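PDB 5DMH: 3-oxo-tetronate kinase from Cupriavidus necator, which catalyses the ATP-dependent phosphorylation of 3-oxo-tetronate (3-dehydroerythronate) to its 4-phosphate, a kinase step of carbohydrate metabolism. Local coordinates for residues 288-294 / 341-347; 301-306 / 441-445. One frame throughout, in Å; residues are numbered along the deposited sequence.

Overall arrangement
Both contacts belong to the nucleotide-binding C-terminal domain of this two-domain kinase, with centres about 10 Å apart. Contact 1 joins the parallel strands 288-292 and 343-345; contact 2 packs helix 297-308 against the start of helix 443-451, over one face of those strands. Their segments alternate along the chain, in the order 288-294, 301-306, 341-347, 441-445, so the last helix of the chain comes back to strand 288-292. The layers meet directly: Val-290 CG1 lies 3.7 Å from Phe-444 CD1, and Leu-343 packs on Trp-306. Contact 1 reaches ADP with the loops that follow its strands, whereas contact 2 lies farther from the nucleotide, the Gln-302 side chain being about 9 Å from ADP.

Contact 1 of 2, residues 288-294 / 341-347; sequences GVVLAGS and PVLIYAT. With ADP (adenosine-5'-diphosphate), chain C.
Val-290 and Ile-344 sit at the middle of a ladder of four backbone hydrogen bonds between parallel strands. Val-290 N donates to Val-342 O and its own O accepts from Ile-344 N; Ala-292 N donates to Ile-344 O, and Ala-292 O accepts from Ala-346 N at 3.0 Å. Before the ladder, a water bridges Gly-288 O and Val-342 N. On one face, Val-290 CG1, turned anti to the backbone N (chi1 -172°), meets Leu-343 CD1 at 3.6 Å, and the CB atoms of Ala-292 and Tyr-345 touch. The other face has Leu-291 and Ile-344 side by side, CD2 to CB at 4.0 Å. Past the strand ends, Thr-347 OG1 donates to Ser-294 O (3.0 Å), tying the two loops that meet ADP. Ser-294 OG gives a 2.6 Å hydrogen bond to ADP O2B on the beta-phosphate; Ser-296 N and Thr-299 also bond this hydroxyl and probably position it. At the adenine, ADP N6 donates to Ala-346 O (3.3 Å). Loops at the C-terminal ends of parallel strands thus hold the nucleotide, as often in alpha/beta folds. Strands 387-391 and 313-315 flank the pair; helix 362-382 covers the Leu-291 and Ile-344 face, and helix 297-308 the face of Leu-343 and Tyr-345.

Contact 2 of 2, residues 301-306 / 441-445; sequences GQVARW and PDFFD
Pro-441 O, just ahead of helix 443-451, is approached by several groups of helix 297-308. A water donates to Pro-441 O at 2.7 Å and also to Gln-302 O, making a weak third link to Phe-444 N. Gln-302 CA points its hydrogen at Pro-441 O (3.6 Å), and Arg-305 CB and CG crowd in beside it. Deeper in, Gln-302 CB stands over one face of the Phe-444 ring, offset toward the rim and 3.8 Å from the centroid, a CH-pi contact. Val-303 CG2 meets that ring at its edge, 3.9 Å from Phe-444 CE2, while Trp-306 CE3 touches Phe-444 CB. The Gln-302 amide is fixed at both ends: NE2 donates to Gly-440 O and Phe-438 O, and OE1 is bonded by Lys-434. On the outer side, Arg-305 NE forms a salt bridge with Asp-442 OD1 (2.7 Å), which lies in the guanidinium plane; the bend at chi2 (54°) brings the arginine round to it. Phe-444 and Trp-306 also rest on Val-290 and Leu-343, packing both helices onto strands 288-292 and 343-345. Chemically, then, the two helices meet through an apolar layer round Phe-444, with an ion pair outside whose constancy is uncertain, because Asp-442 is modelled in two conformers.

Contact 1 of 2, residues 288-294 / 341-347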
# COMPACT_ATOMS: atom_id res chain seq x y z
N GLY A 288 22.25 1.82 7.85
CA GLY A 288 21.10 1.76 6.99
C GLY A 288 21.34 0.80 5.84
O GLY A 288 22.46 0.30 5.65
N VAL A 289 20.28 0.56 5.09
CA VAL A 289 20.29 -0.30 3.92
C VAL A 289 19.07 0.03 3.04
O VAL A 289 18.04 0.50 3.53
CB VAL A 289 20.25 -1.80 4.34
CG1 VAL A 289 18.92 -2.12 5.04
CG2 VAL A 289 20.45 -2.69 3.10
N VAL A 290 19.20 -0.25 1.73
CA VAL A 290 18.10 -0.13 0.78
C VAL A 290 17.91 -1.50 0.15
O VAL A 290 18.88 -2.10 -0.28
CB VAL A 290 18.40 0.89 -0.32
CG1 VAL A 290 17.17 1.15 -1.18
CG2 VAL A 290 18.89 2.20 0.29
N LEU A 291 16.68 -2.01 0.23
CA LEU A 291 16.30 -3.33 -0.27
C LEU A 291 15.24 -3.15 -1.34
O LEU A 291 14.09 -2.74 -1.04
CB LEU A 291 15.78 -4.18 0.88
CG LEU A 291 16.72 -4.36 2.07
CD1 LEU A 291 16.04 -5.14 3.19
CD2 LEU A 291 18.00 -5.06 1.61
N ALA A 292 15.59 -3.47 -2.58
CA ALA A 292 14.70 -3.17 -3.70
C ALA A 292 14.24 -4.43 -4.42
O ALA A 292 15.04 -5.12 -5.05
CB ALA A 292 15.36 -2.21 -4.67
N GLY A 293 12.96 -4.73 -4.29
CA GLY A 293 12.35 -5.85 -4.96
C GLY A 293 11.29 -5.47 -5.98
O GLY A 293 10.80 -6.33 -6.70
N SER A 294 10.93 -4.19 -6.06
CA SER A 294 10.08 -3.69 -7.13
C SER A 294 10.80 -3.71 -8.48
O SER A 294 11.98 -3.42 -8.56
CB SER A 294 9.65 -2.26 -6.79
OG SER A 294 8.85 -1.66 -7.82
N PRO A 341 25.49 2.94 3.73
CA PRO A 341 24.44 2.05 3.27
C PRO A 341 24.71 1.52 1.88
O PRO A 341 25.26 2.23 1.03
CB PRO A 341 23.18 2.95 3.26
CG PRO A 341 23.51 3.99 4.28
CD PRO A 341 24.98 4.25 4.14
N VAL A 342 24.33 0.27 1.68
CA VAL A 342 24.35 -0.36 0.39
C VAL A 342 22.93 -0.60 -0.10
O VAL A 342 21.97 -0.61 0.68
CB VAL A 342 25.10 -1.72 0.40
CG1 VAL A 342 26.48 -1.57 1.03
CG2 VAL A 342 24.29 -2.81 1.09
N LEU A 343 22.83 -0.81 -1.41
CA LEU A 343 21.62 -1.20 -2.10
C LEU A 343 21.72 -2.66 -2.51
O LEU A 343 22.70 -3.05 -3.18
CB LEU A 343 21.47 -0.34 -3.37
CG LEU A 343 20.36 -0.78 -4.33
CD1 LEU A 343 18.96 -0.65 -3.75
CD2 LEU A 343 20.47 0.00 -5.62
N ILE A 344 20.77 -3.47 -2.06
CA ILE A 344 20.62 -4.84 -2.55
C ILE A 344 19.36 -4.86 -3.39
O ILE A 344 18.28 -4.48 -2.89
CB ILE A 344 20.52 -5.83 -1.39
CG1 ILE A 344 21.66 -5.61 -0.39
CG2 ILE A 344 20.47 -7.28 -1.89
CD1 ILE A 344 23.07 -5.94 -0.91
N TYR A 345 19.46 -5.30 -4.64
CA TYR A 345 18.35 -5.12 -5.58
C TYR A 345 18.19 -6.26 -6.55
O TYR A 345 19.16 -6.82 -7.02
CB TYR A 345 18.48 -3.80 -6.36
CG TYR A 345 19.58 -3.74 -7.42
CD1 TYR A 345 20.89 -3.49 -7.05
CD2 TYR A 345 19.30 -3.94 -8.76
CE1 TYR A 345 21.90 -3.41 -7.99
CE2 TYR A 345 20.31 -3.88 -9.72
CZ TYR A 345 21.60 -3.63 -9.32
OH TYR A 345 22.60 -3.55 -10.26
N ALA A 346 16.94 -6.59 -6.84
CA ALA A 346 16.60 -7.53 -7.89
C ALA A 346 16.01 -6.79 -9.08
O ALA A 346 15.82 -7.36 -10.15
CB ALA A 346 15.63 -8.55 -7.38
N THR A 347 15.69 -5.52 -8.85
CA THR A 347 15.14 -4.61 -9.86
C THR A 347 15.74 -4.80 -11.24
O THR A 347 16.96 -4.71 -11.41
CB THR A 347 15.32 -3.16 -9.38
OG1 THR A 347 14.88 -3.07 -8.02
CG2 THR A 347 14.54 -2.17 -10.25
PB ADP C . 5.58 -3.12 -6.57
O1B ADP C . 5.41 -2.22 -5.35
O2B ADP C . 6.40 -2.43 -7.65
O3B ADP C . 4.28 -3.74 -7.07
PA ADP C . 6.33 -5.63 -5.25
O1A ADP C . 7.49 -5.85 -4.37
O2A ADP C . 4.93 -5.58 -4.72
O3A ADP C . 6.63 -4.29 -6.12
O5' ADP C . 6.24 -6.76 -6.38
C5' ADP C . 7.34 -7.05 -7.23
C4' ADP C . 7.42 -8.56 -7.42
O4' ADP C . 8.27 -8.86 -8.52
C3' ADP C . 8.02 -9.26 -6.21
O3' ADP C . 7.41 -10.55 -5.99
C2' ADP C . 9.45 -9.42 -6.61
O2' ADP C . 10.14 -10.38 -5.84
C1' ADP C . 9.29 -9.73 -8.08
N9 ADP C . 10.55 -9.49 -8.78
C8 ADP C . 11.39 -8.44 -8.61
N7 ADP C . 12.47 -8.56 -9.40
C5 ADP C . 12.30 -9.71 -10.10
C6 ADP C . 13.08 -10.43 -11.10
N6 ADP C . 14.25 -9.88 -11.51
N1 ADP C . 12.58 -11.58 -11.60
C2 ADP C . 11.40 -12.08 -11.19
N3 ADP C . 10.61 -11.49 -10.25
C4 ADP C . 11.04 -10.32 -9.68
O HOH W 1 23.78 -1.52 3.92

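Contact 2 of 2, residues 301-306 / 441-445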
# COMPACT_ATOMS: atom_id res chain seq x y z
N GLY A 301 14.62 3.50 -12.10
CA GLY A 301 15.24 4.80 -12.14
C GLY A 301 15.95 5.16 -10.85
O GLY A 301 17.01 5.80 -10.87
N GLN A 302 15.41 4.69 -9.73
CA GLN A 302 16.01 4.94 -8.40
C GLN A 302 17.30 4.15 -8.21
O GLN A 302 18.27 4.67 -7.66
CB GLN A 302 15.00 4.64 -7.28
CG GLN A 302 13.94 5.73 -7.18
CD GLN A 302 12.56 5.26 -6.75
OE1 GLN A 302 12.31 4.07 -6.54
NE2 GLN A 302 11.63 6.22 -6.69
N VAL A 303 17.31 2.92 -8.70
CA VAL A 303 18.50 2.08 -8.69
C VAL A 303 19.58 2.68 -9.60
O VAL A 303 20.76 2.78 -9.24
CB VAL A 303 18.12 0.65 -9.14
CG1 VAL A 303 19.34 -0.17 -9.51
CG2 VAL A 303 17.25 -0.05 -8.07
N ALA A 304 19.18 3.12 -10.79
CA ALA A 304 20.16 3.70 -11.73
C ALA A 304 20.81 4.95 -11.15
O ALA A 304 22.01 5.19 -11.33
CB ALA A 304 19.48 4.00 -13.03
N ARG A 305 20.01 5.77 -10.47
CA ARG A 305 20.54 6.98 -9.86
C ARG A 305 21.58 6.62 -8.80
O ARG A 305 22.66 7.20 -8.75
CB ARG A 305 19.39 7.77 -9.25
CG ARG A 305 19.79 9.04 -8.55
CD ARG A 305 20.60 9.95 -9.44
NE ARG A 305 20.77 11.26 -8.82
CZ ARG A 305 21.75 12.12 -9.10
NH1 ARG A 305 22.68 11.83 -10.01
NH2 ARG A 305 21.79 13.27 -8.46
N TRP A 306 21.24 5.66 -7.95
CA TRP A 306 22.16 5.17 -6.92
C TRP A 306 23.49 4.77 -7.54
O TRP A 306 24.55 5.18 -7.05
CB TRP A 306 21.50 4.00 -6.18
CG TRP A 306 22.26 3.44 -5.02
CD1 TRP A 306 23.22 2.47 -5.06
CD2 TRP A 306 22.10 3.79 -3.62
NE1 TRP A 306 23.67 2.20 -3.79
CE2 TRP A 306 22.99 2.98 -2.89
CE3 TRP A 306 21.29 4.70 -2.93
CZ2 TRP A 306 23.11 3.08 -1.50
CZ3 TRP A 306 21.42 4.80 -1.56
CH2 TRP A 306 22.31 3.97 -0.86
N PRO A 441 13.44 10.15 -8.64
CA PRO A 441 14.70 9.45 -8.92
C PRO A 441 15.67 9.36 -7.75
O PRO A 441 16.43 8.40 -7.67
CB PRO A 441 15.34 10.30 -10.03
CG PRO A 441 14.19 10.99 -10.67
CD PRO A 441 13.16 11.20 -9.63
N ASP A 442 15.61 10.36 -6.88
CA ASP A 442 16.54 10.47 -5.77
C ASP A 442 16.01 9.90 -4.45
O ASP A 442 16.58 10.14 -3.39
CB ASP A 442 16.94 11.92 -5.59
CG ASP A 442 17.77 12.44 -6.76
OD1 ASP A 442 18.64 11.69 -7.26
OD2 ASP A 442 17.54 13.58 -7.21
N PHE A 443 14.92 9.13 -4.53
CA PHE A 443 14.21 8.72 -3.34
C PHE A 443 15.05 7.94 -2.32
O PHE A 443 14.91 8.15 -1.13
CB PHE A 443 12.99 7.90 -3.71
CG PHE A 443 12.26 7.38 -2.52
CD1 PHE A 443 11.31 8.15 -1.90
CD2 PHE A 443 12.55 6.11 -2.01
CE1 PHE A 443 10.63 7.65 -0.78
CE2 PHE A 443 11.91 5.63 -0.90
CZ PHE A 443 10.95 6.38 -0.28
N PHE A 444 15.94 7.05 -2.77
CA PHE A 444 16.65 6.19 -1.83
C PHE A 444 17.46 7.06 -0.85
O PHE A 444 17.44 6.84 0.37
CB PHE A 444 17.58 5.22 -2.56
CG PHE A 444 16.89 4.14 -3.35
CD1 PHE A 444 15.55 3.79 -3.15
CD2 PHE A 444 17.60 3.45 -4.30
CE1 PHE A 444 14.98 2.79 -3.88
CE2 PHE A 444 17.03 2.45 -5.02
CZ PHE A 444 15.71 2.11 -4.82
N ASP A 445 18.18 8.05 -1.39
CA ASP A 445 18.96 8.98 -0.56
C ASP A 445 18.08 9.88 0.28
O ASP A 445 18.35 10.09 1.46
CB ASP A 445 19.93 9.83 -1.41
CG ASP A 445 20.77 10.75 -0.56
OD1 ASP A 445 21.59 10.25 0.23
OD2 ASP A 445 20.63 11.98 -0.65
O HOH W 2 17.37 6.75 -5.82